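Local structure of nicotinate phosphoribosyltransferase (Porphyromonas gingivalis, 2IM5) at residues E48-E53 and V95-D100; A125-L130 and L345-K350. The protein probably catalyses the ATP-dependent joining of nicotinate to 5-phosphoribosyl 1-diphosphate, giving nicotinate ribonucleotide on the route to NAD(+). All blocks are in the same frame, centred on the assembly; numbering follows the deposited sequence.

Contact 1 of 2, residues E48-E53 and V95-D100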
# COMPACT_ATOMS: atom_id res chain seq x y z
N GLU A 48 -18.84 -10.69 -14.09
CA GLU A 48 -18.37 -11.89 -14.76
C GLU A 48 -16.99 -11.65 -15.39
O GLU A 48 -16.16 -12.56 -15.45
CB GLU A 48 -19.38 -12.32 -15.83
CG GLU A 48 -19.09 -13.68 -16.42
CD GLU A 48 -18.83 -14.73 -15.35
OE1 GLU A 48 -19.64 -14.83 -14.39
OE2 GLU A 48 -17.82 -15.46 -15.47
N LEU A 49 -16.76 -10.44 -15.88
CA LEU A 49 -15.47 -10.12 -16.46
C LEU A 49 -14.41 -10.19 -15.36
O LEU A 49 -13.29 -10.66 -15.58
CB LEU A 49 -15.48 -8.70 -17.05
CG LEU A 49 -16.34 -8.48 -18.29
CD1 LEU A 49 -16.28 -7.02 -18.70
CD2 LEU A 49 -15.85 -9.38 -19.42
N VAL A 50 -14.77 -9.73 -14.17
CA VAL A 50 -13.85 -9.76 -13.04
C VAL A 50 -13.54 -11.19 -12.65
O VAL A 50 -12.37 -11.55 -12.45
CB VAL A 50 -14.45 -9.02 -11.82
CG1 VAL A 50 -13.54 -9.18 -10.61
CG2 VAL A 50 -14.63 -7.55 -12.16
N ARG A 51 -14.57 -12.02 -12.56
CA ARG A 51 -14.37 -13.42 -12.21
C ARG A 51 -13.45 -14.11 -13.21
O ARG A 51 -12.62 -14.94 -12.83
CB ARG A 51 -15.72 -14.16 -12.12
CG ARG A 51 -16.52 -13.83 -10.86
CD ARG A 51 -17.74 -14.73 -10.68
NE ARG A 51 -18.82 -14.35 -11.57
CZ ARG A 51 -19.89 -13.65 -11.20
NH1 ARG A 51 -20.03 -13.25 -9.94
NH2 ARG A 51 -20.80 -13.32 -12.10
N GLY A 52 -13.58 -13.75 -14.48
CA GLY A 52 -12.74 -14.34 -15.50
C GLY A 52 -11.28 -13.98 -15.32
O GLY A 52 -10.39 -14.82 -15.49
N GLU A 53 -11.02 -12.72 -14.96
CA GLU A 53 -9.66 -12.26 -14.74
C GLU A 53 -9.08 -12.93 -13.50
O GLU A 53 -7.91 -13.31 -13.48
CB GLU A 53 -9.65 -10.74 -14.54
CG GLU A 53 -9.96 -9.94 -15.79
CD GLU A 53 -8.95 -10.18 -16.90
OE1 GLU A 53 -7.73 -10.25 -16.61
OE2 GLU A 53 -9.37 -10.29 -18.07
N VAL A 95 -11.77 -16.37 -3.54
CA VAL A 95 -12.42 -15.12 -3.92
C VAL A 95 -13.86 -15.26 -4.39
O VAL A 95 -14.15 -16.10 -5.24
CB VAL A 95 -11.61 -14.44 -5.05
CG1 VAL A 95 -12.21 -13.08 -5.37
CG2 VAL A 95 -10.16 -14.31 -4.65
N THR A 96 -14.75 -14.42 -3.86
CA THR A 96 -16.16 -14.44 -4.25
C THR A 96 -16.57 -13.07 -4.77
O THR A 96 -16.46 -12.07 -4.07
CB THR A 96 -17.08 -14.80 -3.06
OG1 THR A 96 -16.74 -16.10 -2.57
CG2 THR A 96 -18.55 -14.80 -3.51
N VAL A 97 -17.04 -13.03 -6.02
CA VAL A 97 -17.46 -11.79 -6.64
C VAL A 97 -18.97 -11.79 -6.85
O VAL A 97 -19.55 -12.81 -7.23
CB VAL A 97 -16.80 -11.61 -8.02
CG1 VAL A 97 -17.24 -10.28 -8.64
CG2 VAL A 97 -15.29 -11.66 -7.88
N SER A 98 -19.61 -10.66 -6.59
CA SER A 98 -21.04 -10.56 -6.77
C SER A 98 -21.51 -9.11 -6.74
O SER A 98 -20.76 -8.20 -6.38
CB SER A 98 -21.78 -11.33 -5.69
OG SER A 98 -21.53 -10.76 -4.42
N ILE A 99 -22.76 -8.91 -7.16
CA ILE A 99 -23.37 -7.59 -7.15
C ILE A 99 -24.29 -7.67 -5.94
O ILE A 99 -25.15 -8.54 -5.90
CB ILE A 99 -24.21 -7.34 -8.42
CG1 ILE A 99 -23.35 -7.55 -9.67
CG2 ILE A 99 -24.79 -5.93 -8.39
CD1 ILE A 99 -22.16 -6.62 -9.77
N ASP A 100 -24.11 -6.79 -4.96
CA ASP A 100 -24.95 -6.84 -3.77
C ASP A 100 -26.37 -6.37 -4.01
O ASP A 100 -26.75 -6.02 -5.13
CB ASP A 100 -24.33 -6.02 -2.62
CG ASP A 100 -24.19 -4.55 -2.94
OD1 ASP A 100 -25.04 -4.02 -3.69
OD2 ASP A 100 -23.25 -3.91 -2.42

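Contact 2 of 2, residues A125-L130 and L345-K350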
# COMPACT_ATOMS: atom_id res chain seq x y z
N ALA A 125 -6.14 -3.52 -9.38
CA ALA A 125 -5.57 -3.12 -10.67
C ALA A 125 -6.41 -3.70 -11.80
O ALA A 125 -6.59 -3.06 -12.83
CB ALA A 125 -4.13 -3.59 -10.79
N VAL A 126 -6.89 -4.92 -11.61
CA VAL A 126 -7.71 -5.58 -12.62
C VAL A 126 -9.05 -4.87 -12.77
O VAL A 126 -9.49 -4.61 -13.89
CB VAL A 126 -7.97 -7.05 -12.25
CG1 VAL A 126 -9.14 -7.61 -13.06
CG2 VAL A 126 -6.72 -7.87 -12.52
N ILE A 127 -9.69 -4.55 -11.65
CA ILE A 127 -10.97 -3.86 -11.69
C ILE A 127 -10.82 -2.51 -12.37
O ILE A 127 -11.64 -2.13 -13.21
CB ILE A 127 -11.54 -3.66 -10.27
CG1 ILE A 127 -11.99 -5.01 -9.72
CG2 ILE A 127 -12.67 -2.65 -10.28
CD1 ILE A 127 -12.49 -4.95 -8.30
N SER A 128 -9.76 -1.79 -12.03
CA SER A 128 -9.52 -0.49 -12.61
C SER A 128 -9.34 -0.58 -14.13
O SER A 128 -10.01 0.12 -14.88
CB SER A 128 -8.28 0.15 -11.97
OG SER A 128 -8.06 1.45 -12.50
N GLU A 129 -8.44 -1.45 -14.58
CA GLU A 129 -8.20 -1.59 -16.01
C GLU A 129 -9.45 -2.08 -16.75
O GLU A 129 -9.78 -1.55 -17.82
CB GLU A 129 -7.02 -2.54 -16.27
CG GLU A 129 -6.68 -2.68 -17.75
CD GLU A 129 -5.24 -3.11 -18.00
OE1 GLU A 129 -4.91 -3.41 -19.18
OE2 GLU A 129 -4.43 -3.15 -17.04
N LEU A 130 -10.14 -3.07 -16.20
CA LEU A 130 -11.36 -3.60 -16.81
C LEU A 130 -12.41 -2.52 -16.94
O LEU A 130 -13.11 -2.46 -17.94
CB LEU A 130 -11.96 -4.73 -15.97
CG LEU A 130 -11.45 -6.16 -16.08
CD1 LEU A 130 -12.28 -7.05 -15.16
CD2 LEU A 130 -11.56 -6.65 -17.53
N LEU A 345 -10.77 5.65 -10.17
CA LEU A 345 -11.84 5.03 -9.41
C LEU A 345 -11.50 5.20 -7.94
O LEU A 345 -10.32 5.22 -7.57
CB LEU A 345 -11.95 3.54 -9.72
CG LEU A 345 -12.50 3.14 -11.09
CD1 LEU A 345 -12.56 1.62 -11.19
CD2 LEU A 345 -13.89 3.73 -11.27
N ASN A 346 -12.51 5.33 -7.10
CA ASN A 346 -12.28 5.48 -5.67
C ASN A 346 -12.55 4.14 -5.01
O ASN A 346 -13.55 3.97 -4.30
CB ASN A 346 -13.19 6.57 -5.11
CG ASN A 346 -12.91 6.86 -3.65
OD1 ASN A 346 -11.81 6.60 -3.15
ND2 ASN A 346 -13.90 7.40 -2.95
N ILE A 347 -11.65 3.19 -5.24
CA ILE A 347 -11.78 1.84 -4.71
C ILE A 347 -10.66 1.38 -3.78
O ILE A 347 -9.51 1.79 -3.91
CB ILE A 347 -11.88 0.83 -5.86
CG1 ILE A 347 -10.69 1.01 -6.81
CG2 ILE A 347 -13.19 1.00 -6.61
CD1 ILE A 347 -10.65 0.01 -7.95
N VAL A 348 -11.02 0.50 -2.85
CA VAL A 348 -10.07 -0.08 -1.91
C VAL A 348 -10.50 -1.51 -1.61
O VAL A 348 -11.62 -1.91 -1.93
CB VAL A 348 -10.00 0.70 -0.57
CG1 VAL A 348 -9.48 2.10 -0.80
CG2 VAL A 348 -11.39 0.77 0.09
N MET A 349 -9.60 -2.28 -1.02
CA MET A 349 -9.90 -3.66 -0.63
C MET A 349 -9.13 -3.82 0.67
O MET A 349 -7.91 -4.00 0.67
CB MET A 349 -9.42 -4.66 -1.70
CG MET A 349 -10.07 -6.03 -1.56
SD MET A 349 -9.85 -7.13 -2.96
CE MET A 349 -10.75 -8.56 -2.37
N LYS A 350 -9.86 -3.74 1.79
CA LYS A 350 -9.24 -3.82 3.10
C LYS A 350 -9.48 -5.08 3.92
O LYS A 350 -10.49 -5.77 3.74
CB LYS A 350 -9.67 -2.61 3.93
CG LYS A 350 -9.42 -1.27 3.27
CD LYS A 350 -7.95 -1.11 2.91
CE LYS A 350 -7.67 0.26 2.28
NZ LYS A 350 -6.28 0.36 1.76
O HOH W 1 -8.49 3.74 -10.89

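Contact 1 of 2, residues E48-E53 and V95-D100
Arg51 and Val97 mark the closest backbone approach, CA to CA 6.6 Å, where helix 48-53 runs almost antiparallel to strand 95-99 at an angle of 168° and an axis distance of 8.4 Å. Arg51 touches the strand with both its aliphatic part and its guanidinium. The stem lies against the valine, with Arg51 CG 3.6 Å from Val97 CB and slightly farther from Val97 CG2. Beyond the stem the chain bends at chi3 (-77°), which swings the guanidinium along the strand until Arg51 NH1 comes 2.8 Å from Val97 O. The carbonyl oxygen sits at the guanidinium edge, near its plane, yet the N-H points poorly at it (120°) and the hydrogen bond is weak. Strand 95-99 is an outermost strand of the antiparallel sheet, and helix 44-56 packs on one face of the sheet; Val97 also touches Ile54 of this helix and Leu105 and Ile107 of the adjoining strand. One turn back, Glu48 holds the other side of the guanidinium: Arg51 NE and Arg51 NH2 both reach Glu48 OE1, each at 3.0 Å, from the same face of the carboxylate. NH2 has a further salt bridge to Glu44, so acidic groups of the helix fix the rotation of the planar head. Val50 CG1 meets Val97 CG2 at 4.1 Å, an apolar contact between two buried valines.

Contact 2 of 2, residues A125-L130 and L345-K350
The start of strand 347-355, an inner strand of the antiparallel sheet between 29-36 and 363-364, meets helix 120-134 in a buried, mainly apolar contact. It joins the N-terminal family region to the later one, some 215 residues on. Ile127 faces the sheet and sends its CG2 branch across: Ile127 CG2 lies 4.1 Å from Ile347 CD1, the two side chains meeting at a slant. Ile347 holds CG1 between its backbone N and carbonyl carbon (chi1 54°), and the chain then extends (chi2 177°) to bring CD1 out to the helix. Leu345, in the loop leading into the strand, uses a single methyl. Its CD1 rests on the helix backbone, 4.0 Å from Ser128 CA, and also comes within 4.4 Å of Ile127 CG2, so that Leu345 and Ile347 both reach the CG2 branch of Ile127. Beside these methyls a water bridges the two segments, donating to the Ser128 hydroxyl OG at 2.8 Å and accepting from the backbone Leu345 N at 3.1 Å. Ser128 OG is also hydrogen-bonded to the carbonyl oxygen of Arg170, a third part of the chain. Around the contact, Phe34 of strand 29-36 touches both isoleucines, and Leu105 and Ile107 of strand 105-110 continue the apolar surface under Ile127. Elsewhere on helix 120-134, Leu130 packs against Phe46 and Val50 of helix 44-56.

Overall arrangement
Contacts 1 and 2 lie about 13 Å apart between centres, and both reach the five-stranded antiparallel sheet. Contact 1 involves an outermost strand, 95-99; contact 2 reaches 347-355, on the far side of strands 105-110 and 29-36. The helix of contact 1, 44-56, packs directly on that of contact 2, 120-134, with Glu53 CB 3.5 Å from Val126 CG1. Both segments of contact 1 precede both of contact 2 in the sequence. Whereas contact 1 stays within the N-terminal family region, contact 2 brings in a strand from the later one, so the sheet and its helices combine distant parts of the sequence.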